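Putative MCP-type signal transduction protein (Campylobacter jejuni subsp. jejuni serotype O:2, PDB 4WY9) probably senses chemotactic signals in the periplasm, perhaps through indirect ligand recognition, and passes them on as a methyl-accepting chemoreceptor with a tandem-PAS sensing domain. Local coordinates at residues A[77-91]-A[100-112]. Residues are numbered along the deposited sequence; the frame is centred on the assembly and turned at random. Where two conformers were deposited one is given.
Sequences NFTYLYLIDPPEYFK and QSGKFVMLYADEE
Asn77 and Asp110 are joined through a water molecule, which donates to Asn77 O and accepts from Asp110 N, beside the C-terminal end of strand 104-110, which runs antiparallel to strand 78-83. The ring of Phe78 brings CE1 to 3.6 Å from Ala109 CB. Thr79 and Tyr108 form a hydrogen-bonded pair, Tyr108 N reaching Thr79 O at 2.8 Å. Tyr80 meets Leu107 mainly through CB, 3.9 Å from Leu107 CD1, which also lies obliquely by the near side of the ring; with chi1 at 46° the ring leads off the partner strand, and the hydroxyl bonds to Asn167. The next hydrogen-bonded pair, Leu81 with Met106, runs its side chains alongside one another, Leu81 CD2 near Met106 SD. Tyr82 swings its CG anti to the backbone N (chi1 170°), which sets the ring edge against a carbonyl, CD1 lying 3.3 Å from Phe104 O in the ring plane; CD1 also meets Val105 CG2, and the hydroxyl end lies against the aliphatic chain of Lys103. Phe104 buries the most surface here: Leu83 CD1 runs beside CE2 of its ring, Pro86 CG packs 3.6 Å from Phe104 CB, and Phe90 CB sits 3.5 Å from Phe104 CE1, the two rings inclined at 50°. Lys91, extended beyond CG, passes this ring and gives its NZ to Gly102 O at 2.7 Å, tying the short, weakly bonded helix to the loop that leads into strand 104-110. Within the PAS-like sheet of this PDC sensor domain of the Cache clan, strand 78-83 lies between strands 104-110 and 179-188, with a classic beta bulge where Asn77 and Phe78 face Thr186. Helix 59-70 covers the Thr79, Leu81 and Met106 side, while helix 126-129 packs on Tyr80 and Val105 across the sheet.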
ATOM      1  N   ASN A  77      -4.982  -7.634  -2.942  1.00 20.72           N
ATOM      2  CA  ASN A  77      -6.285  -7.738  -3.548  1.00 20.07           C
ATOM      3  C   ASN A  77      -6.160  -7.949  -5.022  1.00 18.40           C
ATOM      4  O   ASN A  77      -7.043  -8.595  -5.658  1.00 19.19           O
ATOM      5  CB  ASN A  77      -7.098  -6.481  -3.155  1.00 22.89           C
ATOM      6  CG  ASN A  77      -7.250  -6.342  -1.629  1.00 24.35           C
ATOM      7  OD1 ASN A  77      -6.384  -5.699  -0.896  1.00 22.64           O
ATOM      8  ND2 ASN A  77      -8.357  -6.870  -1.130  1.00 32.36           N
ATOM      9  N   PHE A  78      -5.091  -7.405  -5.613  1.00 14.14           N
ATOM     10  CA  PHE A  78      -4.824  -7.629  -7.013  1.00 13.11           C
ATOM     11  C   PHE A  78      -3.356  -7.901  -7.252  1.00 11.21           C
ATOM     12  O   PHE A  78      -2.480  -7.415  -6.528  1.00 11.03           O
ATOM     13  CB  PHE A  78      -5.262  -6.407  -7.841  1.00 12.87           C
ATOM     14  CG  PHE A  78      -6.715  -6.060  -7.687  1.00 13.53           C
ATOM     15  CD1 PHE A  78      -7.686  -6.637  -8.519  1.00 15.47           C
ATOM     16  CD2 PHE A  78      -7.155  -5.199  -6.665  1.00 14.86           C
ATOM     17  CE1 PHE A  78      -9.017  -6.342  -8.351  1.00 15.74           C
ATOM     18  CE2 PHE A  78      -8.497  -4.887  -6.537  1.00 16.07           C
ATOM     19  CZ  PHE A  78      -9.421  -5.453  -7.378  1.00 17.33           C
ATOM     20  N   THR A  79      -3.088  -8.642  -8.323  0.66 10.66           N
ATOM     21  CA  THR A  79      -1.740  -8.945  -8.759  0.66  9.80           C
ATOM     22  C   THR A  79      -1.689  -8.676 -10.251  0.66  7.98           C
ATOM     23  O   THR A  79      -2.657  -8.947 -10.959  0.66  9.16           O
ATOM     24  CB  THR A  79      -1.367 -10.424  -8.438  0.66 12.72           C
ATOM     25  OG1 THR A  79      -1.259 -10.588  -6.981  0.66 14.33           O
ATOM     26  CG2 THR A  79      -0.087 -10.838  -9.120  0.66 15.47           C
ATOM     27  N   TYR A  80      -0.600  -8.106 -10.724  1.00  7.73           N
ATOM     28  CA  TYR A  80      -0.486  -7.815 -12.166  1.00  7.47           C
ATOM     29  C   TYR A  80       0.890  -8.024 -12.712  1.00  6.38           C
ATOM     30  O   TYR A  80       1.896  -7.733 -12.055  1.00  7.25           O
ATOM     31  CB  TYR A  80      -0.958  -6.388 -12.478  1.00  8.19           C
ATOM     32  CG  TYR A  80      -0.426  -5.336 -11.533  1.00  7.95           C
ATOM     33  CD1 TYR A  80       0.810  -4.710 -11.758  1.00  9.58           C
ATOM     34  CD2 TYR A  80      -1.143  -4.963 -10.403  1.00  9.09           C
ATOM     35  CE1 TYR A  80       1.268  -3.750 -10.901  1.00  8.61           C
ATOM     36  CE2 TYR A  80      -0.660  -4.005  -9.522  1.00  9.36           C
ATOM     37  CZ  TYR A  80       0.545  -3.407  -9.780  1.00  9.05           C
ATOM     38  OH  TYR A  80       1.036  -2.430  -8.904  1.00 10.62           O
ATOM     39  N   LEU A  81       0.939  -8.518 -13.952  1.00  6.52           N
ATOM     40  CA  LEU A  81       2.138  -8.583 -14.753  1.00  6.23           C
ATOM     41  C   LEU A  81       1.929  -7.752 -15.990  1.00  6.68           C
ATOM     42  O   LEU A  81       1.078  -8.070 -16.829  1.00  7.42           O
ATOM     43  CB  LEU A  81       2.511 -10.014 -15.128  1.00  6.85           C
ATOM     44  CG  LEU A  81       3.766 -10.120 -16.002  1.00  8.15           C
ATOM     45  CD1 LEU A  81       5.006  -9.629 -15.294  1.00  9.04           C
ATOM     46  CD2 LEU A  81       3.980 -11.551 -16.461  1.00  9.25           C
ATOM     47  N   TYR A  82       2.705  -6.680 -16.122  1.00  6.32           N
ATOM     48  CA  TYR A  82       2.699  -5.812 -17.295  1.00  5.47           C
ATOM     49  C   TYR A  82       3.942  -6.164 -18.106  1.00  5.83           C
ATOM     50  O   TYR A  82       5.046  -6.121 -17.579  1.00  7.47           O
ATOM     51  CB  TYR A  82       2.689  -4.352 -16.849  1.00  7.04           C
ATOM     52  CG  TYR A  82       2.924  -3.310 -17.918  1.00  8.33           C
ATOM     53  CD1 TYR A  82       2.433  -3.449 -19.210  1.00  8.50           C
ATOM     54  CD2 TYR A  82       3.627  -2.156 -17.618  1.00 11.70           C
ATOM     55  CE1 TYR A  82       2.663  -2.474 -20.170  1.00 10.88           C
ATOM     56  CE2 TYR A  82       3.856  -1.188 -18.552  1.00 14.35           C
ATOM     57  CZ  TYR A  82       3.390  -1.343 -19.833  1.00 14.19           C
ATOM     58  OH  TYR A  82       3.623  -0.348 -20.755  1.00 18.13           O
ATOM     59  N   LEU A  83       3.778  -6.549 -19.369  1.00  6.84           N
ATOM     60  CA  LEU A  83       4.911  -6.782 -20.252  1.00  7.29           C
ATOM     61  C   LEU A  83       4.937  -5.725 -21.347  1.00  7.82           C
ATOM     62  O   LEU A  83       3.920  -5.507 -22.010  1.00  8.46           O
ATOM     63  CB  LEU A  83       4.850  -8.165 -20.877  1.00  7.41           C
ATOM     64  CG  LEU A  83       4.929  -9.341 -19.889  1.00  7.40           C
ATOM     65  CD1 LEU A  83       4.826 -10.655 -20.618  1.00  8.92           C
ATOM     66  CD2 LEU A  83       6.191  -9.323 -19.084  1.00 10.30           C
ATOM     67  N   ILE A  84       6.078  -5.081 -21.550  0.55  9.25           N
ATOM     68  CA  ILE A  84       6.178  -3.962 -22.477  0.55 10.87           C
ATOM     69  C   ILE A  84       6.149  -4.383 -23.941  0.55 13.57           C
ATOM     70  O   ILE A  84       5.657  -3.614 -24.807  0.55 15.28           O
ATOM     71  CB  ILE A  84       7.478  -3.138 -22.228  0.55 13.95           C
ATOM     72  CG1 ILE A  84       7.673  -2.875 -20.745  0.55 14.54           C
ATOM     73  CG2 ILE A  84       7.480  -1.849 -23.020  0.55 20.11           C
ATOM     74  CD1 ILE A  84       9.097  -2.398 -20.438  0.55 15.92           C
ATOM     75  N   ASP A  85       6.666  -5.572 -24.257  1.00 12.84           N
ATOM     76  CA  ASP A  85       6.738  -6.003 -25.649  1.00 14.70           C
ATOM     77  C   ASP A  85       6.694  -7.523 -25.731  1.00 12.69           C
ATOM     78  O   ASP A  85       7.659  -8.151 -26.134  1.00 15.44           O
ATOM     79  CB  ASP A  85       7.942  -5.412 -26.358  1.00 17.72           C
ATOM     80  CG  ASP A  85       7.941  -5.686 -27.858  1.00 21.37           C
ATOM     81  OD1 ASP A  85       6.860  -5.808 -28.486  1.00 23.33           O
ATOM     82  OD2 ASP A  85       9.038  -5.727 -28.434  1.00 25.97           O
ATOM     83  N   PRO A  86       5.566  -8.122 -25.342  1.00 10.43           N
ATOM     84  CA  PRO A  86       5.473  -9.574 -25.335  1.00 11.16           C
ATOM     85  C   PRO A  86       5.359 -10.193 -26.729  1.00  9.86           C
ATOM     86  O   PRO A  86       5.050  -9.480 -27.670  1.00 10.73           O
ATOM     87  CB  PRO A  86       4.202  -9.833 -24.557  1.00 11.10           C
ATOM     88  CG  PRO A  86       3.334  -8.680 -24.922  1.00 11.70           C
ATOM     89  CD  PRO A  86       4.298  -7.489 -24.972  1.00 11.43           C
ATOM     90  N   PRO A  87       5.599 -11.499 -26.839  1.00 10.87           N
ATOM     91  CA  PRO A  87       5.176 -12.202 -28.053  1.00 10.73           C
ATOM     92  C   PRO A  87       3.763 -11.836 -28.431  1.00 11.27           C
ATOM     93  O   PRO A  87       2.903 -11.743 -27.549  1.00 10.42           O
ATOM     94  CB  PRO A  87       5.312 -13.683 -27.652  1.00 12.45           C
ATOM     95  CG  PRO A  87       6.353 -13.682 -26.580  1.00 12.52           C
ATOM     96  CD  PRO A  87       6.081 -12.436 -25.796  1.00 11.96           C
ATOM     97  N   GLU A  88       3.476 -11.656 -29.705  1.00 11.28           N
ATOM     98  CA  GLU A  88       2.150 -11.235 -30.132  1.00 11.64           C
ATOM     99  C   GLU A  88       1.081 -12.262 -29.745  1.00 10.40           C
ATOM    100  O   GLU A  88      -0.050 -11.890 -29.425  1.00 12.68           O
ATOM    101  CB  GLU A  88       2.092 -10.966 -31.614  1.00 15.08           C
ATOM    102  CG  GLU A  88       0.799 -10.315 -32.062  1.00 21.47           C
ATOM    103  CD  GLU A  88       0.629  -8.872 -31.558  1.00 22.53           C
ATOM    104  OE1 GLU A  88       1.614  -8.256 -31.089  1.00 23.05           O
ATOM    105  OE2 GLU A  88      -0.506  -8.381 -31.643  1.00 29.12           O
ATOM    106  N   TYR A  89       1.427 -13.550 -29.675  1.00  9.21           N
ATOM    107  CA  TYR A  89       0.415 -14.538 -29.360  1.00  9.24           C
ATOM    108  C   TYR A  89      -0.119 -14.360 -27.927  1.00  9.67           C
ATOM    109  O   TYR A  89      -1.227 -14.774 -27.631  1.00 10.25           O
ATOM    110  CB  TYR A  89       0.914 -15.960 -29.601  1.00  9.37           C
ATOM    111  CG  TYR A  89       1.628 -16.638 -28.453  1.00  7.97           C
ATOM    112  CD1 TYR A  89       0.934 -17.409 -27.547  1.00  9.60           C
ATOM    113  CD2 TYR A  89       3.016 -16.549 -28.306  1.00  8.19           C
ATOM    114  CE1 TYR A  89       1.591 -18.070 -26.511  1.00  8.54           C
ATOM    115  CE2 TYR A  89       3.680 -17.210 -27.288  1.00  7.87           C
ATOM    116  CZ  TYR A  89       2.951 -17.956 -26.380  1.00  8.50           C
ATOM    117  OH  TYR A  89       3.576 -18.628 -25.357  1.00  8.54           O
ATOM    118  N   PHE A  90       0.677 -13.752 -27.053  1.00  8.70           N
ATOM    119  CA  PHE A  90       0.205 -13.466 -25.699  1.00  8.91           C
ATOM    120  C   PHE A  90      -1.108 -12.672 -25.720  1.00  9.54           C
ATOM    121  O   PHE A  90      -2.029 -12.938 -24.962  1.00  9.71           O
ATOM    122  CB  PHE A  90       1.244 -12.681 -24.902  1.00  8.88           C
ATOM    123  CG  PHE A  90       2.360 -13.494 -24.288  1.00  8.89           C
ATOM    124  CD1 PHE A  90       2.818 -14.658 -24.844  1.00  9.32           C
ATOM    125  CD2 PHE A  90       2.980 -13.040 -23.141  1.00  8.46           C
ATOM    126  CE1 PHE A  90       3.860 -15.341 -24.257  1.00  9.34           C
ATOM    127  CE2 PHE A  90       4.013 -13.708 -22.574  1.00  9.07           C
ATOM    128  CZ  PHE A  90       4.444 -14.879 -23.131  1.00  9.89           C
ATOM    129  N   LYS A  91      -1.153 -11.659 -26.575  1.00 10.37           N
ATOM    130  CA  LYS A  91      -2.297 -10.777 -26.644  1.00 11.32           C
ATOM    131  C   LYS A  91      -3.530 -11.511 -27.152  1.00 12.39           C
ATOM    132  O   LYS A  91      -4.659 -11.201 -26.808  1.00 15.03           O
ATOM    133  CB  LYS A  91      -1.976  -9.549 -27.523  1.00 11.70           C
ATOM    134  CG  LYS A  91      -0.894  -8.654 -26.934  1.00 15.27           C
ATOM    135  CD  LYS A  91      -0.653  -7.378 -27.709  1.00 18.76           C
ATOM    136  CE  LYS A  91       0.345  -6.442 -26.999  1.00 18.13           C
ATOM    137  NZ  LYS A  91       0.476  -5.137 -27.705  1.00 18.82           N
ATOM    138  N   GLN A 100      -7.193  -1.054 -23.032  1.00 11.61           N
ATOM    139  CA  GLN A 100      -7.873  -0.313 -24.091  1.00 13.61           C
ATOM    140  C   GLN A 100      -6.888   0.193 -25.146  1.00 11.94           C
ATOM    141  O   GLN A 100      -7.251   0.357 -26.300  1.00 14.58           O
ATOM    142  CB  GLN A 100      -8.665   0.862 -23.530  1.00 17.14           C
ATOM    143  CG  GLN A 100      -9.820   0.429 -22.672  1.00 25.76           C
ATOM    144  CD  GLN A 100     -11.124   0.400 -23.441  1.00 37.79           C
ATOM    145  OE1 GLN A 100     -11.363   1.175 -24.412  1.00 40.72           O
ATOM    146  NE2 GLN A 100     -12.017  -0.468 -23.006  1.00 45.92           N
ATOM    147  N   SER A 101      -5.639   0.448 -24.752  1.00 11.24           N
ATOM    148  CA  SER A 101      -4.621   0.923 -25.681  1.00 11.76           C
ATOM    149  C   SER A 101      -3.731  -0.218 -26.164  1.00 11.59           C
ATOM    150  O   SER A 101      -2.678   0.028 -26.773  1.00 12.68           O
ATOM    151  CB  SER A 101      -3.772   2.025 -25.070  1.00 12.31           C
ATOM    152  OG  SER A 101      -2.966   1.539 -24.024  1.00 11.32           O
ATOM    153  N   GLY A 102      -4.146  -1.458 -25.935  1.00 11.34           N
ATOM    154  CA  GLY A 102      -3.432  -2.611 -26.476  1.00 13.08           C
ATOM    155  C   GLY A 102      -2.185  -2.991 -25.727  1.00 10.69           C
ATOM    156  O   GLY A 102      -1.358  -3.775 -26.207  1.00 13.73           O
ATOM    157  N   LYS A 103      -2.029  -2.477 -24.511  1.00  8.81           N
ATOM    158  CA  LYS A 103      -0.943  -2.933 -23.667  1.00  8.57           C
ATOM    159  C   LYS A 103      -1.260  -4.297 -23.073  1.00  7.62           C
ATOM    160  O   LYS A 103      -2.419  -4.659 -22.904  1.00 10.07           O
ATOM    161  CB  LYS A 103      -0.655  -1.930 -22.551  1.00 10.96           C
ATOM    162  CG  LYS A 103      -0.055  -0.652 -23.118  1.00 14.70           C
ATOM    163  CD  LYS A 103       0.380   0.292 -22.085  1.00 16.82           C
ATOM    164  CE  LYS A 103       1.138   1.432 -22.778  1.00 19.11           C
ATOM    165  NZ  LYS A 103       0.225   2.270 -23.533  1.00 20.94           N
ATOM    166  N   PHE A 104      -0.215  -5.045 -22.761  1.00  7.37           N
ATOM    167  CA  PHE A 104      -0.362  -6.391 -22.245  1.00  6.85           C
ATOM    168  C   PHE A 104      -0.226  -6.406 -20.729  1.00  6.02           C
ATOM    169  O   PHE A 104       0.852  -6.175 -20.179  1.00  6.66           O
ATOM    170  CB  PHE A 104       0.655  -7.347 -22.864  1.00  7.85           C
ATOM    171  CG  PHE A 104       0.472  -8.763 -22.398  1.00  8.12           C
ATOM    172  CD1 PHE A 104      -0.476  -9.589 -23.007  1.00  9.38           C
ATOM    173  CD2 PHE A 104       1.197  -9.268 -21.331  1.00  7.96           C
ATOM    174  CE1 PHE A 104      -0.683 -10.861 -22.563  1.00 10.09           C
ATOM    175  CE2 PHE A 104       1.004 -10.558 -20.900  1.00  8.89           C
ATOM    176  CZ  PHE A 104       0.066 -11.352 -21.513  1.00  9.27           C
ATOM    177  N   VAL A 105      -1.338  -6.676 -20.044  1.00  6.73           N
ATOM    178  CA  VAL A 105      -1.384  -6.720 -18.592  1.00  7.21           C
ATOM    179  C   VAL A 105      -2.202  -7.938 -18.168  1.00  7.05           C
ATOM    180  O   VAL A 105      -3.373  -8.064 -18.532  1.00  7.79           O
ATOM    181  CB  VAL A 105      -1.972  -5.427 -17.969  1.00  8.65           C
ATOM    182  CG1 VAL A 105      -2.067  -5.599 -16.458  1.00 11.10           C
ATOM    183  CG2 VAL A 105      -1.179  -4.200 -18.355  1.00  8.66           C
ATOM    184  N   MET A 106      -1.578  -8.850 -17.438  1.00  6.88           N
ATOM    185  CA  MET A 106      -2.270  -9.952 -16.805  1.00  7.77           C
ATOM    186  C   MET A 106      -2.654  -9.512 -15.411  1.00  7.17           C
ATOM    187  O   MET A 106      -1.772  -9.375 -14.555  1.00  9.88           O
ATOM    188  CB  MET A 106      -1.396 -11.185 -16.746  1.00  8.92           C
ATOM    189  CG  MET A 106      -0.879 -11.619 -18.123  1.00 10.36           C
ATOM    190  SD  MET A 106       0.434 -12.879 -18.072  1.00 12.24           S
ATOM    191  CE  MET A 106      -0.508 -14.318 -17.759  1.00 14.43           C
ATOM    192  N   LEU A 107      -3.944  -9.271 -15.178  1.00  8.02           N
ATOM    193  CA  LEU A 107      -4.446  -8.746 -13.929  1.00  8.05           C
ATOM    194  C   LEU A 107      -5.315  -9.791 -13.257  1.00  9.24           C
ATOM    195  O   LEU A 107      -6.252 -10.306 -13.884  1.00  9.80           O
ATOM    196  CB  LEU A 107      -5.246  -7.463 -14.165  1.00  9.18           C
ATOM    197  CG  LEU A 107      -5.893  -6.768 -12.956  1.00  8.89           C
ATOM    198  CD1 LEU A 107      -4.844  -6.317 -11.938  1.00 10.28           C
ATOM    199  CD2 LEU A 107      -6.746  -5.607 -13.409  1.00 11.70           C
ATOM    200  N   TYR A 108      -5.030 -10.080 -11.977  1.00 10.21           N
ATOM    201  CA  TYR A 108      -5.755 -11.079 -11.219  1.00 11.32           C
ATOM    202  C   TYR A 108      -6.389 -10.496  -9.962  1.00 13.13           C
ATOM    203  O   TYR A 108      -5.768  -9.666  -9.291  1.00 14.43           O
ATOM    204  CB  TYR A 108      -4.806 -12.233 -10.853  1.00 12.18           C
ATOM    205  CG  TYR A 108      -4.348 -12.998 -12.071  1.00 11.88           C
ATOM    206  CD1 TYR A 108      -3.258 -12.585 -12.809  1.00 14.27           C
ATOM    207  CD2 TYR A 108      -5.028 -14.143 -12.496  1.00 13.45           C
ATOM    208  CE1 TYR A 108      -2.864 -13.285 -13.928  1.00 16.12           C
ATOM    209  CE2 TYR A 108      -4.642 -14.821 -13.612  1.00 14.52           C
ATOM    210  CZ  TYR A 108      -3.545 -14.385 -14.328  1.00 16.69           C
ATOM    211  OH  TYR A 108      -3.130 -15.058 -15.456  1.00 20.33           O
ATOM    212  N   ALA A 109      -7.605 -10.926  -9.656  1.00 14.85           N
ATOM    213  CA  ALA A 109      -8.305 -10.632  -8.435  1.00 16.75           C
ATOM    214  C   ALA A 109      -8.636 -11.931  -7.705  1.00 22.59           C
ATOM    215  O   ALA A 109      -8.499 -13.020  -8.253  1.00 21.42           O
ATOM    216  CB  ALA A 109      -9.598  -9.870  -8.719  1.00 18.14           C
ATOM    217  N   ASP A 110      -9.092 -11.797  -6.462  0.61 27.14           N
ATOM    218  CA  ASP A 110      -9.505 -12.982  -5.722  0.61 32.18           C
ATOM    219  C   ASP A 110     -10.741 -13.597  -6.373  0.61 35.66           C
ATOM    220  O   ASP A 110     -11.587 -12.873  -6.913  0.61 35.08           O
ATOM    221  CB  ASP A 110      -9.784 -12.630  -4.263  0.61 37.00           C
ATOM    222  CG  ASP A 110      -8.515 -12.354  -3.480  0.61 39.10           C
ATOM    223  OD1 ASP A 110      -7.462 -12.916  -3.846  0.61 40.91           O
ATOM    224  OD2 ASP A 110      -8.579 -11.593  -2.489  0.61 45.49           O
ATOM    225  N   GLU A 111     -10.837 -14.924  -6.345  1.00 37.68           N
ATOM    226  CA  GLU A 111     -12.091 -15.602  -6.735  1.00 46.56           C
ATOM    227  C   GLU A 111     -12.957 -15.649  -5.464  1.00 51.80           C
ATOM    228  O   GLU A 111     -14.016 -15.010  -5.382  1.00 49.51           O
ATOM    229  CB  GLU A 111     -11.852 -17.029  -7.244  1.00 54.79           C
ATOM    230  CG  GLU A 111     -10.555 -17.214  -8.004  1.00 63.49           C
ATOM    231  CD  GLU A 111     -10.423 -18.602  -8.621  1.00 67.04           C
ATOM    232  OE1 GLU A 111     -10.714 -19.605  -7.922  1.00 67.99           O
ATOM    233  OE2 GLU A 111     -10.031 -18.680  -9.809  1.00 74.58           O
ATOM    234  N   GLU A 112     -12.443 -16.379  -4.470  1.00 57.71           N
ATOM    235  CA  GLU A 112     -13.094 -16.560  -3.157  1.00 60.89           C
ATOM    236  C   GLU A 112     -14.572 -16.979  -3.263  1.00 59.15           C
ATOM    237  O   GLU A 112     -15.051 -17.841  -2.509  1.00 63.55           O
ATOM    238  CB  GLU A 112     -12.934 -15.290  -2.305  1.00 66.07           C
ATOM    239  CG  GLU A 112     -13.340 -15.493  -0.847  1.00 72.59           C
ATOM    240  CD  GLU A 112     -13.296 -14.217  -0.025  1.00 80.35           C
ATOM    241  OE1 GLU A 112     -13.806 -13.179  -0.512  1.00 84.89           O
ATOM    242  OE2 GLU A 112     -12.766 -14.269   1.110  1.00 72.98           O
TER
HETATM  243  O   HOH W   1      -9.732  -8.860  -5.283  1.00 36.95           O